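Local structure of type III effector NopAA (6SDU) at residues F78-P83 against G210-G215; V106-W111 against L121-T126; N115-M120 against G172-S177; I138-A143 against V164-G169. The protein hydrolyses xyloglucan, a plant cell-wall polysaccharide, through the family 12 glycoside hydrolase domain of a rhizobial type III secreted effector. All blocks are in the same frame, centred on the assembly; numbering follows the deposited sequence.

Contact 1 (F78-P83 against G210-G215); sequences FNIGKP and GSVQYG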
loop_
_atom_site.group_PDB
_atom_site.type_symbol
_atom_site.label_atom_id
_atom_site.label_comp_id
_atom_site.label_asym_id
_atom_site.label_seq_id
_atom_site.Cartn_x
_atom_site.Cartn_y
_atom_site.Cartn_z
ATOM N N PHE A 78 -1.303 1.983 -11.168
ATOM C CA PHE A 78 -1.617 3.025 -12.142
ATOM C C PHE A 78 -0.390 3.906 -12.377
ATOM O O PHE A 78 0.135 4.518 -11.439
ATOM C CB PHE A 78 -2.802 3.872 -11.641
ATOM C CG PHE A 78 -3.367 4.847 -12.672
ATOM C CD1 PHE A 78 -2.896 6.155 -12.759
ATOM C CD2 PHE A 78 -4.402 4.462 -13.525
ATOM C CE1 PHE A 78 -3.434 7.055 -13.689
ATOM C CE2 PHE A 78 -4.941 5.352 -14.453
ATOM C CZ PHE A 78 -4.453 6.654 -14.534
ATOM N N ASN A 79 0.027 4.025 -13.633
ATOM C CA ASN A 79 1.222 4.789 -13.978
ATOM C C ASN A 79 0.936 6.286 -14.121
ATOM O O ASN A 79 -0.084 6.686 -14.695
ATOM C CB ASN A 79 1.818 4.260 -15.277
ATOM C CG ASN A 79 3.303 4.083 -15.186
ATOM O OD1 ASN A 79 4.052 5.064 -15.163
ATOM N ND2 ASN A 79 3.752 2.826 -15.132
ATOM N N ILE A 80 1.836 7.110 -13.565
ATOM C CA ILE A 80 1.764 8.575 -13.672
ATOM C C ILE A 80 2.819 9.114 -14.645
ATOM O O ILE A 80 2.485 9.657 -15.698
ATOM C CB ILE A 80 1.899 9.243 -12.283
ATOM C CG1 ILE A 80 0.943 8.606 -11.268
ATOM C CG2 ILE A 80 1.664 10.769 -12.378
ATOM C CD1 ILE A 80 -0.507 8.773 -11.599
ATOM N N GLY A 81 4.096 8.935 -14.321
ATOM C CA GLY A 81 5.194 9.389 -15.157
ATOM C C GLY A 81 5.294 10.893 -15.368
ATOM O O GLY A 81 5.509 11.350 -16.496
ATOM N N LYS A 82 5.173 11.672 -14.295
ATOM C CA LYS A 82 5.190 13.127 -14.367
ATOM C C LYS A 82 5.951 13.684 -13.171
ATOM O O LYS A 82 5.850 13.133 -12.071
ATOM C CB LYS A 82 3.770 13.716 -14.359
ATOM C CG LYS A 82 2.946 13.394 -15.589
ATOM C CD LYS A 82 1.482 13.824 -15.451
ATOM C CE LYS A 82 1.329 15.058 -14.593
ATOM N NZ LYS A 82 1.115 16.290 -15.407
ATOM N N PRO A 83 6.698 14.781 -13.356
ATOM C CA PRO A 83 7.303 15.461 -12.204
ATOM C C PRO A 83 6.241 16.020 -11.275
ATOM O O PRO A 83 5.164 16.451 -11.701
ATOM C CB PRO A 83 8.104 16.608 -12.841
ATOM C CG PRO A 83 8.292 16.212 -14.255
ATOM C CD PRO A 83 7.037 15.463 -14.614
ATOM N N GLY A 210 6.203 7.957 -10.480
ATOM C CA GLY A 210 6.174 6.803 -11.356
ATOM C C GLY A 210 4.877 6.029 -11.273
ATOM O O GLY A 210 4.092 6.021 -12.222
ATOM N N SER A 211 4.662 5.315 -10.170
ATOM C CA SER A 211 3.504 4.442 -10.045
ATOM C C SER A 211 2.722 4.702 -8.759
ATOM O O SER A 211 3.310 4.900 -7.693
ATOM C CB SER A 211 3.967 2.985 -10.080
ATOM O OG SER A 211 2.881 2.129 -10.348
ATOM N N VAL A 212 1.394 4.656 -8.853
ATOM C CA VAL A 212 0.516 4.663 -7.689
ATOM C C VAL A 212 -0.073 3.261 -7.575
ATOM O O VAL A 212 -0.763 2.802 -8.491
ATOM C CB VAL A 212 -0.600 5.717 -7.790
ATOM C CG1 VAL A 212 -1.640 5.482 -6.685
ATOM C CG2 VAL A 212 -0.040 7.102 -7.651
ATOM N N GLN A 213 0.219 2.562 -6.479
ATOM C CA GLN A 213 -0.273 1.198 -6.272
ATOM C C GLN A 213 -1.192 1.106 -5.053
ATOM O O GLN A 213 -1.106 1.923 -4.129
ATOM C CB GLN A 213 0.891 0.215 -6.108
ATOM C CG GLN A 213 1.838 0.217 -7.272
ATOM C CD GLN A 213 3.090 -0.626 -7.059
ATOM O OE1 GLN A 213 3.410 -1.057 -5.943
ATOM N NE2 GLN A 213 3.819 -0.841 -8.137
ATOM N N TYR A 214 -2.083 0.107 -5.059
ATOM C CA TYR A 214 -2.940 -0.158 -3.908
ATOM C C TYR A 214 -3.218 -1.655 -3.774
ATOM O O TYR A 214 -3.581 -2.310 -4.754
ATOM C CB TYR A 214 -4.266 0.612 -4.002
ATOM C CG TYR A 214 -4.996 0.702 -2.677
ATOM C CD1 TYR A 214 -4.473 1.441 -1.617
ATOM C CD2 TYR A 214 -6.214 0.041 -2.480
ATOM C CE1 TYR A 214 -5.159 1.535 -0.391
ATOM C CE2 TYR A 214 -6.905 0.123 -1.262
ATOM C CZ TYR A 214 -6.370 0.862 -0.220
ATOM O OH TYR A 214 -7.052 0.935 0.991
ATOM N N GLY A 215 -3.093 -2.171 -2.556
ATOM C CA GLY A 215 -3.321 -3.588 -2.324
ATOM C C GLY A 215 -3.158 -3.921 -0.861
ATOM O O GLY A 215 -3.382 -3.064 -0.004
#
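Phe78 and Val212 face each other as a hydrogen-bonded antiparallel pair. Phe78 N reaches Val212 O at 2.9 Å, and the return bond from Val212 N to Phe78 O, also 2.9 Å, is almost perfectly straight, at 178°. Two residues further on, Ile80 N binds Gly210 O at 2.8 Å. Between these bonds lies the non-hydrogen-bonded pair of Asn79 and Ser211, and Asn79 CA directs its hydrogen at Gly210 O over 3.6 Å, so this carbonyl receives both a strong and a weak donor.

The close packing lies on the face that carries Phe78 and Val212. Ile80 places CG1 beside its own backbone N (chi1 -50°), which brings that atom 4.0 Å from Val212 CG2, while its CD1 meets the edge of the Phe78 ring in plane. The ring itself leads away from the neighbouring strand. The face of Asn79 and Ser211 is looser: Ser211 OG comes no nearer to 78-83 than 3.8 Å, at Phe78 O, and Asn79 is exposed to solvent. Beyond Ile80 the pairing becomes irregular. Gly81, with positive phi, and Lys82 both stand opposite Val209 in a G1 beta bulge, and on the far side Gly210 and Ser211 form a classic bulge opposite Trp111.

Strand 208-218 runs between 72-83 and 103-112 in the larger sheet, while Phe78, Ile80 and Val212 pack on strand 225-236 of the other sheet, filling the interior of the sandwich.

Contact 2 (V106-W111 against L121-T126); sequences VAYDIW and LWTNYT
The beta hairpin of strands 103-112 and 117-125 is joined here through the pairs Tyr108-Leu121, Ala107-Trp122 and Val106-Asn124. Tyr108 N binds Leu121 O at 2.7 Å, and Leu121 N returns a longer bond of 3.1 Å to Tyr108 O. At the other end Val106 N meets Asn124 O nearly head-on, 2.8 Å away, whereas Val106 O takes the N-H of Thr123. The ladder therefore slips by one residue between Val106 and Ala107, a beta bulge that accommodates Thr123 just where the second chain turns a corner.

In this family 12 jelly-roll sandwich, the face of Val106, Tyr108 and Leu121 looks toward strand 90-97 of the other sheet. Leu121 CD1 lies 4.0 Å from Ile110 CD1 and equally close to Tyr108 CB, and Thr123 CG2 approaches the Tyr108 ring at its edge. Thr123 OG1 (chi1 63°) sits between its backbone N and carbonyl carbon, 3.7 Å from Val106 CG1, and hydrogen-bonds Tyr214 OH; Tyr108 OH is held by Ser92. On the other face Ala107 CB supports Trp122 CD1 at 3.6 Å, and the indole of Trp122 lies about 4 Å, nearest atoms, from bound beta-D-glucopyranose.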
loop_
_atom_site.group_PDB
_atom_site.type_symbol
_atom_site.label_atom_id
_atom_site.label_comp_id
_atom_site.label_asym_id
_atom_site.label_seq_id
_atom_site.Cartn_x
_atom_site.Cartn_y
_atom_site.Cartn_z
ATOM N N VAL A 106 -3.454 -2.945 4.578
ATOM C CA VAL A 106 -3.957 -2.468 3.301
ATOM C C VAL A 106 -3.272 -1.125 3.069
ATOM O O VAL A 106 -3.373 -0.231 3.914
ATOM C CB VAL A 106 -5.491 -2.326 3.331
ATOM C CG1 VAL A 106 -6.010 -1.806 2.011
ATOM C CG2 VAL A 106 -6.132 -3.680 3.637
ATOM N N ALA A 107 -2.551 -0.976 1.954
ATOM C CA ALA A 107 -1.763 0.248 1.808
ATOM C C ALA A 107 -1.664 0.725 0.365
ATOM O O ALA A 107 -1.635 -0.081 -0.570
ATOM C CB ALA A 107 -0.334 0.045 2.335
ATOM N N TYR A 108 -1.549 2.060 0.214
ATOM C CA TYR A 108 -1.080 2.679 -1.017
ATOM C C TYR A 108 0.424 2.472 -1.089
ATOM O O TYR A 108 1.114 2.525 -0.064
ATOM C CB TYR A 108 -1.363 4.190 -1.030
ATOM C CG TYR A 108 -2.746 4.529 -1.483
ATOM C CD1 TYR A 108 -3.055 4.596 -2.834
ATOM C CD2 TYR A 108 -3.761 4.727 -0.559
ATOM C CE1 TYR A 108 -4.341 4.883 -3.258
ATOM C CE2 TYR A 108 -5.052 5.022 -0.971
ATOM C CZ TYR A 108 -5.336 5.081 -2.323
ATOM O OH TYR A 108 -6.612 5.361 -2.752
ATOM N N ASP A 109 0.928 2.192 -2.283
ATOM C CA ASP A 109 2.362 2.026 -2.524
ATOM C C ASP A 109 2.715 2.959 -3.680
ATOM O O ASP A 109 2.384 2.683 -4.835
ATOM C CB ASP A 109 2.700 0.563 -2.836
ATOM C CG ASP A 109 4.111 0.156 -2.387
ATOM O OD1 ASP A 109 4.640 0.701 -1.389
ATOM O OD2 ASP A 109 4.702 -0.707 -3.061
ATOM N N ILE A 110 3.342 4.090 -3.377
ATOM C CA ILE A 110 3.644 5.104 -4.375
ATOM C C ILE A 110 5.152 5.126 -4.613
ATOM O O ILE A 110 5.935 5.253 -3.666
ATOM C CB ILE A 110 3.108 6.478 -3.938
ATOM C CG1 ILE A 110 1.602 6.400 -3.739
ATOM C CG2 ILE A 110 3.464 7.604 -4.978
ATOM C CD1 ILE A 110 1.088 7.363 -2.715
ATOM N N TRP A 111 5.556 5.009 -5.877
ATOM C CA TRP A 111 6.964 4.948 -6.246
ATOM C C TRP A 111 7.357 6.123 -7.134
ATOM O O TRP A 111 6.539 6.665 -7.874
ATOM C CB TRP A 111 7.276 3.674 -7.004
ATOM C CG TRP A 111 7.089 2.421 -6.224
ATOM C CD1 TRP A 111 5.929 1.690 -6.064
ATOM C CD2 TRP A 111 8.100 1.749 -5.482
ATOM N NE1 TRP A 111 6.177 0.592 -5.250
ATOM C CE2 TRP A 111 7.505 0.605 -4.895
ATOM C CE3 TRP A 111 9.456 2.006 -5.249
ATOM C CZ2 TRP A 111 8.230 -0.288 -4.108
ATOM C CZ3 TRP A 111 10.180 1.120 -4.462
ATOM C CH2 TRP A 111 9.564 -0.013 -3.897
ATOM N N LEU A 121 0.970 4.516 2.279
ATOM C CA LEU A 121 -0.130 5.057 3.068
ATOM C C LEU A 121 -0.977 3.873 3.512
ATOM O O LEU A 121 -1.632 3.244 2.680
ATOM C CB LEU A 121 -0.969 6.069 2.277
ATOM C CG LEU A 121 -0.232 7.050 1.343
ATOM C CD1 LEU A 121 -1.238 7.840 0.483
ATOM C CD2 LEU A 121 0.648 7.991 2.147
ATOM N N TRP A 122 -0.918 3.543 4.804
ATOM C CA TRP A 122 -1.671 2.419 5.385
ATOM C C TRP A 122 -3.073 2.892 5.791
ATOM O O TRP A 122 -3.217 3.685 6.726
ATOM C CB TRP A 122 -0.935 1.853 6.602
ATOM C CG TRP A 122 0.421 1.182 6.330
ATOM C CD1 TRP A 122 1.269 1.409 5.273
ATOM C CD2 TRP A 122 1.068 0.198 7.155
ATOM N NE1 TRP A 122 2.394 0.616 5.382
ATOM C CE2 TRP A 122 2.294 -0.137 6.525
ATOM C CE3 TRP A 122 0.720 -0.449 8.356
ATOM C CZ2 TRP A 122 3.183 -1.084 7.059
ATOM C CZ3 TRP A 122 1.604 -1.402 8.891
ATOM C CH2 TRP A 122 2.818 -1.710 8.233
ATOM N N THR A 123 -4.107 2.393 5.117
ATOM C CA THR A 123 -5.473 2.805 5.455
ATOM C C THR A 123 -6.113 1.935 6.537
ATOM O O THR A 123 -6.837 2.458 7.381
ATOM C CB THR A 123 -6.364 2.799 4.211
ATOM O OG1 THR A 123 -6.459 1.460 3.679
ATOM C CG2 THR A 123 -5.817 3.763 3.167
ATOM N N ASN A 124 -5.924 0.614 6.496
ATOM C CA ASN A 124 -6.464 -0.295 7.509
ATOM C C ASN A 124 -5.439 -1.408 7.676
ATOM O O ASN A 124 -4.816 -1.833 6.698
ATOM C CB ASN A 124 -7.846 -0.864 7.127
ATOM C CG ASN A 124 -8.622 -1.434 8.334
ATOM O OD1 ASN A 124 -8.137 -1.453 9.476
ATOM N ND2 ASN A 124 -9.825 -1.916 8.071
ATOM N N TYR A 125 -5.198 -1.815 8.917
ATOM C CA TYR A 125 -4.115 -2.752 9.185
ATOM C C TYR A 125 -4.400 -3.442 10.514
ATOM O O TYR A 125 -5.295 -3.043 11.261
ATOM C CB TYR A 125 -2.752 -2.039 9.167
ATOM C CG TYR A 125 -2.720 -0.675 9.871
ATOM C CD1 TYR A 125 -3.240 0.482 9.255
ATOM C CD2 TYR A 125 -2.150 -0.541 11.125
ATOM C CE1 TYR A 125 -3.209 1.711 9.890
ATOM C CE2 TYR A 125 -2.111 0.688 11.769
ATOM C CZ TYR A 125 -2.642 1.806 11.159
ATOM O OH TYR A 125 -2.595 3.006 11.812
ATOM N N THR A 126 -3.663 -4.513 10.781
ATOM C CA THR A 126 -3.883 -5.262 12.014
ATOM C C THR A 126 -3.015 -4.803 13.173
ATOM O O THR A 126 -3.178 -5.336 14.265
ATOM C CB THR A 126 -3.616 -6.759 11.807
ATOM O OG1 THR A 126 -2.288 -6.927 11.291
ATOM C CG2 THR A 126 -4.597 -7.330 10.858
#

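Contact 3 (N115-M120 against G172-S177); sequences NKHEIM and GHKVIS
His173 NE2 donates to Glu118 OE1 across 2.7 Å, the shortest polar bond between 115-120 and 172-177 and fairly straight, at 163°. The oxygen lies in the imidazole plane, but the ring approaches it on the anti side and 23° out of the carboxylate plane. With CG between its backbone N and carbonyl carbon (chi1 88°), the ring of His173 presents its NE2 edge to Glu118, and Glu118 CB lies 3.5 Å from NE2, while Asp171 holds ND1. The extended Glu118 runs alongside Val175, whose CG2 is 3.5 Å from the same OE1.

The backbones form a regular parallel ladder. Glu118 gives its N-H to Lys174 O (2.8 Å) and accepts from Ile176 N (2.9 Å); Met120 N follows with Ile176 O, and Lys174 N bonds Lys116 O at its start. Ile119, on the opposite face, packs on helix 191-200.

Met120 CB rests 3.9 Å from Ser177 OG, and its side chain comes within about 3 Å, nearest atoms, of bound beta-D-glucopyranose. This is the one parallel pairing in an otherwise antiparallel sheet, and Met120 lines the sugar pocket, consistent with the substrate cleft on the concave sheet of the family 12 jelly roll.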
loop_
_atom_site.group_PDB
_atom_site.type_symbol
_atom_site.label_atom_id
_atom_site.label_comp_id
_atom_site.label_asym_id
_atom_site.label_seq_id
_atom_site.Cartn_x
_atom_site.Cartn_y
_atom_site.Cartn_z
ATOM N N ASN A 115 12.608 4.430 -8.618
ATOM C CA ASN A 115 12.422 3.449 -7.538
ATOM C C ASN A 115 13.432 3.637 -6.410
ATOM O O ASN A 115 13.763 2.691 -5.699
ATOM C CB ASN A 115 12.469 2.006 -8.057
ATOM C CG ASN A 115 11.433 1.733 -9.134
ATOM O OD1 ASN A 115 11.751 1.209 -10.197
ATOM N ND2 ASN A 115 10.190 2.097 -8.864
ATOM N N LYS A 116 13.841 4.879 -6.159
ATOM C CA LYS A 116 14.702 5.191 -5.029
ATOM C C LYS A 116 13.913 5.726 -3.859
ATOM O O LYS A 116 14.449 5.820 -2.753
ATOM C CB LYS A 116 15.797 6.199 -5.448
ATOM C CG LYS A 116 16.795 5.608 -6.473
ATOM C CD LYS A 116 18.035 5.036 -5.790
ATOM C CE LYS A 116 18.562 3.791 -6.515
ATOM N NZ LYS A 116 17.956 2.465 -6.083
ATOM N N HIS A 117 12.640 6.040 -4.065
ATOM C CA HIS A 117 11.759 6.511 -3.006
ATOM C C HIS A 117 10.436 5.776 -3.081
ATOM O O HIS A 117 9.808 5.721 -4.145
ATOM C CB HIS A 117 11.534 8.024 -3.125
ATOM C CG HIS A 117 12.796 8.805 -2.995
ATOM N ND1 HIS A 117 13.531 9.211 -4.089
ATOM C CD2 HIS A 117 13.481 9.218 -1.899
ATOM C CE1 HIS A 117 14.602 9.867 -3.674
ATOM N NE2 HIS A 117 14.593 9.889 -2.349
ATOM N N GLU A 118 10.024 5.212 -1.948
ATOM C CA GLU A 118 8.758 4.509 -1.801
ATOM C C GLU A 118 7.946 5.207 -0.715
ATOM O O GLU A 118 8.451 5.431 0.394
ATOM C CB GLU A 118 9.023 3.045 -1.430
ATOM C CG GLU A 118 7.833 2.190 -1.448
ATOM C CD GLU A 118 8.092 0.808 -0.837
ATOM O OE1 GLU A 118 9.252 0.494 -0.477
ATOM O OE2 GLU A 118 7.118 0.049 -0.718
ATOM N N ILE A 119 6.713 5.595 -1.037
ATOM C CA ILE A 119 5.813 6.240 -0.076
ATOM C C ILE A 119 4.596 5.335 0.125
ATOM O O ILE A 119 3.886 5.013 -0.840
ATOM C CB ILE A 119 5.386 7.645 -0.526
ATOM C CG1 ILE A 119 6.620 8.550 -0.709
ATOM C CG2 ILE A 119 4.373 8.254 0.494
ATOM C CD1 ILE A 119 7.189 8.556 -2.121
ATOM N N MET A 120 4.368 4.913 1.371
ATOM C CA MET A 120 3.273 4.017 1.736
ATOM C C MET A 120 2.239 4.770 2.559
ATOM O O MET A 120 2.590 5.580 3.425
ATOM C CB MET A 120 3.764 2.812 2.551
ATOM C CG MET A 120 4.876 1.952 1.925
ATOM S SD MET A 120 4.897 0.289 2.654
ATOM C CE MET A 120 3.476 -0.410 1.825
ATOM N N GLY A 172 18.704 -0.370 -0.365
ATOM C CA GLY A 172 19.009 0.974 0.095
ATOM C C GLY A 172 18.029 2.064 -0.295
ATOM O O GLY A 172 18.270 3.240 0.022
ATOM N N HIS A 173 16.890 1.724 -0.883
ATOM C CA HIS A 173 15.943 2.752 -1.273
ATOM C C HIS A 173 15.140 3.222 -0.054
ATOM O O HIS A 173 14.851 2.439 0.857
ATOM C CB HIS A 173 15.047 2.232 -2.412
ATOM C CG HIS A 173 13.818 1.514 -1.949
ATOM N ND1 HIS A 173 13.789 0.158 -1.707
ATOM C CD2 HIS A 173 12.568 1.968 -1.686
ATOM C CE1 HIS A 173 12.573 -0.191 -1.315
ATOM N NE2 HIS A 173 11.814 0.889 -1.302
ATOM N N LYS A 174 14.849 4.525 -0.020
ATOM C CA LYS A 174 14.132 5.159 1.084
ATOM C C LYS A 174 12.651 4.767 1.130
ATOM O O LYS A 174 11.939 4.847 0.125
ATOM C CB LYS A 174 14.240 6.677 0.948
ATOM C CG LYS A 174 13.657 7.438 2.117
ATOM C CD LYS A 174 14.488 7.174 3.362
ATOM C CE LYS A 174 15.723 8.046 3.387
ATOM N NZ LYS A 174 16.643 7.619 4.475
ATOM N N VAL A 175 12.153 4.452 2.325
ATOM C CA VAL A 175 10.731 4.148 2.511
ATOM C C VAL A 175 10.150 5.097 3.555
ATOM O O VAL A 175 10.585 5.099 4.713
ATOM C CB VAL A 175 10.505 2.687 2.944
ATOM C CG1 VAL A 175 8.992 2.346 2.977
ATOM C CG2 VAL A 175 11.253 1.747 2.053
ATOM N N ILE A 176 9.157 5.883 3.152
ATOM C CA ILE A 176 8.410 6.760 4.048
ATOM C C ILE A 176 6.999 6.178 4.139
ATOM O O ILE A 176 6.317 6.040 3.112
ATOM C CB ILE A 176 8.377 8.211 3.531
ATOM C CG1 ILE A 176 9.778 8.740 3.214
ATOM C CG2 ILE A 176 7.715 9.134 4.547
ATOM C CD1 ILE A 176 10.610 8.975 4.451
ATOM N N SER A 177 6.561 5.830 5.351
ATOM C CA SER A 177 5.259 5.199 5.570
ATOM C C SER A 177 4.366 6.074 6.441
ATOM O O SER A 177 4.786 6.521 7.513
ATOM C CB SER A 177 5.415 3.836 6.236
ATOM O OG SER A 177 6.301 3.021 5.510
#

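Contact 4 (I138-A143 against V164-G169); sequences ISYHYA and VFEGEG
Tyr140 makes both direct hydrogen bonds to strand 160-168. Its backbone N uses an in-plane lone pair of Glu166 O at 3.0 Å, and its OH donates to the anti lone pair of Glu168 OE1 at 2.7 Å. The Glu168 carboxylate stands nearly upright against the phenol ring, their planes 84° apart, yet OE1 lies in the plane of the ring at its edge. Lys174 NZ also binds this hydroxyl and forms a salt bridge with Glu166 OE1, so one ammonium group bridges the Glu166 carboxylate and the phenol oxygen. A weaker CA-H contact, 3.2 Å from Ser139 CA to Glu166 O, gives that carbonyl a second donor.

One water molecule donates to Ser139 OG at 2.8 Å and accepts from Glu166 N at 2.9 Å; Ser139 OG in turn donates to His141 O, a bond within the loop that fixes the Ser139 hydroxyl.

The non-polar contacts centre on Gly167. Its CA sits over the middle of the Tyr140 ring, 4.0 Å from the centroid and only 10° off the normal, a CH-pi contact. From roughly the opposite side of Gly167 CA, Ile138 CG2, anti to its own N, reaches it at 3.6 Å.

The loop is thereby pressed across strand 160-168 at a steep angle, with Ile138 about 3 Å, nearest atoms, from bound beta-D-glucopyranose: a loop wall of the sugar-binding cleft, shared with Lys136 and Pro137.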
loop_
_atom_site.group_PDB
_atom_site.type_symbol
_atom_site.label_atom_id
_atom_site.label_comp_id
_atom_site.label_asym_id
_atom_site.label_seq_id
_atom_site.Cartn_x
_atom_site.Cartn_y
_atom_site.Cartn_z
ATOM N N ILE A 138 8.157 -0.218 7.995
ATOM C CA ILE A 138 9.603 -0.212 7.792
ATOM C C ILE A 138 10.181 0.968 8.547
ATOM O O ILE A 138 9.638 2.081 8.495
ATOM C CB ILE A 138 9.926 -0.107 6.296
ATOM C CG1 ILE A 138 9.681 -1.433 5.579
ATOM C CG2 ILE A 138 11.357 0.376 6.085
ATOM C CD1 ILE A 138 9.592 -1.244 4.083
ATOM N N SER A 139 11.231 0.712 9.330
ATOM C CA SER A 139 11.773 1.729 10.215
ATOM C C SER A 139 13.233 1.426 10.527
ATOM O O SER A 139 13.615 0.261 10.694
ATOM C CB SER A 139 10.945 1.828 11.514
ATOM O OG SER A 139 11.462 2.837 12.368
ATOM N N TYR A 140 14.030 2.505 10.665
ATOM C CA TYR A 140 15.412 2.374 11.125
ATOM C C TYR A 140 15.475 1.999 12.593
ATOM O O TYR A 140 16.357 1.234 13.003
ATOM C CB TYR A 140 16.171 3.697 10.964
ATOM C CG TYR A 140 16.560 4.055 9.556
ATOM C CD1 TYR A 140 17.338 3.198 8.797
ATOM C CD2 TYR A 140 16.195 5.272 9.018
ATOM C CE1 TYR A 140 17.692 3.523 7.502
ATOM C CE2 TYR A 140 16.566 5.625 7.726
ATOM C CZ TYR A 140 17.313 4.747 6.974
ATOM O OH TYR A 140 17.662 5.079 5.678
ATOM N N HIS A 141 14.574 2.575 13.402
ATOM C CA HIS A 141 14.629 2.519 14.856
ATOM C C HIS A 141 13.368 1.925 15.466
ATOM O O HIS A 141 12.254 2.182 14.988
ATOM C CB HIS A 141 14.865 3.923 15.405
ATOM C CG HIS A 141 16.079 4.566 14.838
ATOM N ND1 HIS A 141 17.341 4.068 15.064
ATOM C CD2 HIS A 141 16.234 5.646 14.037
ATOM C CE1 HIS A 141 18.229 4.818 14.430
ATOM N NE2 HIS A 141 17.583 5.782 13.799
ATOM N N TYR A 142 13.564 1.165 16.555
ATOM C CA TYR A 142 12.499 0.518 17.302
ATOM C C TYR A 142 12.646 0.816 18.787
ATOM O O TYR A 142 13.752 1.036 19.288
ATOM C CB TYR A 142 12.500 -1.011 17.101
ATOM C CG TYR A 142 12.353 -1.391 15.649
ATOM C CD1 TYR A 142 11.098 -1.547 15.075
ATOM C CD2 TYR A 142 13.471 -1.574 14.848
ATOM C CE1 TYR A 142 10.963 -1.884 13.738
ATOM C CE2 TYR A 142 13.347 -1.906 13.500
ATOM C CZ TYR A 142 12.100 -2.063 12.951
ATOM O OH TYR A 142 11.982 -2.396 11.612
ATOM N N ALA A 143 11.510 0.799 19.488
ATOM C CA ALA A 143 11.475 0.984 20.926
ATOM C C ALA A 143 11.795 -0.335 21.619
ATOM O O ALA A 143 11.797 -1.393 20.982
ATOM C CB ALA A 143 10.098 1.486 21.364
ATOM N N VAL A 164 4.043 9.163 10.813
ATOM C CA VAL A 164 5.041 9.030 9.756
ATOM C C VAL A 164 6.243 8.241 10.259
ATOM O O VAL A 164 6.767 8.508 11.349
ATOM C CB VAL A 164 5.463 10.413 9.229
ATOM C CG1 VAL A 164 6.445 10.279 8.049
ATOM C CG2 VAL A 164 4.223 11.160 8.801
ATOM N N PHE A 165 6.693 7.280 9.444
ATOM C CA PHE A 165 7.814 6.415 9.770
ATOM C C PHE A 165 8.845 6.462 8.650
ATOM O O PHE A 165 8.501 6.677 7.480
ATOM C CB PHE A 165 7.346 4.986 9.986
ATOM C CG PHE A 165 6.394 4.837 11.106
ATOM C CD1 PHE A 165 5.048 5.106 10.927
ATOM C CD2 PHE A 165 6.848 4.424 12.360
ATOM C CE1 PHE A 165 4.160 4.976 11.989
ATOM C CE2 PHE A 165 5.970 4.283 13.421
ATOM C CZ PHE A 165 4.623 4.552 13.239
ATOM N N GLU A 166 10.118 6.253 9.015
ATOM C CA GLU A 166 11.211 6.308 8.055
ATOM C C GLU A 166 12.119 5.088 8.157
ATOM O O GLU A 166 12.566 4.729 9.250
ATOM C CB GLU A 166 12.059 7.565 8.238
ATOM C CG GLU A 166 13.167 7.694 7.182
ATOM C CD GLU A 166 14.192 8.789 7.507
ATOM O OE1 GLU A 166 15.130 8.978 6.703
ATOM O OE2 GLU A 166 14.061 9.448 8.564
ATOM N N GLY A 167 12.431 4.503 7.005
ATOM C CA GLY A 167 13.272 3.336 6.934
ATOM C C GLY A 167 13.898 3.197 5.561
ATOM O O GLY A 167 13.803 4.088 4.717
ATOM N N GLU A 168 14.592 2.081 5.384
ATOM C CA GLU A 168 15.303 1.727 4.170
ATOM C C GLU A 168 14.940 0.312 3.734
ATOM O O GLU A 168 14.860 -0.580 4.572
ATOM C CB GLU A 168 16.814 1.792 4.427
ATOM C CG GLU A 168 17.623 1.818 3.201
ATOM C CD GLU A 168 19.012 2.336 3.487
ATOM O OE1 GLU A 168 19.109 3.439 4.085
ATOM O OE2 GLU A 168 19.984 1.629 3.125
ATOM N N GLY A 169 14.804 0.092 2.420
ATOM C CA GLY A 169 14.624 -1.249 1.898
ATOM C C GLY A 169 15.965 -1.962 1.701
ATOM O O GLY A 169 17.038 -1.363 1.821
HETATM O O HOH W 1 14.943 0.264 7.728
HETATM O O HOH W 2 10.115 5.274 11.768
#

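How the contacts relate
Contacts 1, 2 and 3 follow one another across the larger sheet of the sandwich, in the strand order 72-83, 208-218, 103-112, 117-125, 174-180, with successive centres 13 to 14 Å apart; contact 4 adds strand 160-168 and the loop crossing it, 11 Å from contact 3. Probable hydrogen bonds join Gln213 N to Asp109 O between contacts 1 and 2, Ile110 N to Ile119 O between 2 and 3, and Val175 N to Gly167 O between 3 and 4. Along the chain, contact 1 encloses all the others, contacts 2 and 3 interleave through strand 117-125, and contact 4 falls within contact 3. Trp122, Met120 and Ile138 thus come from three contacts to line one sugar pocket.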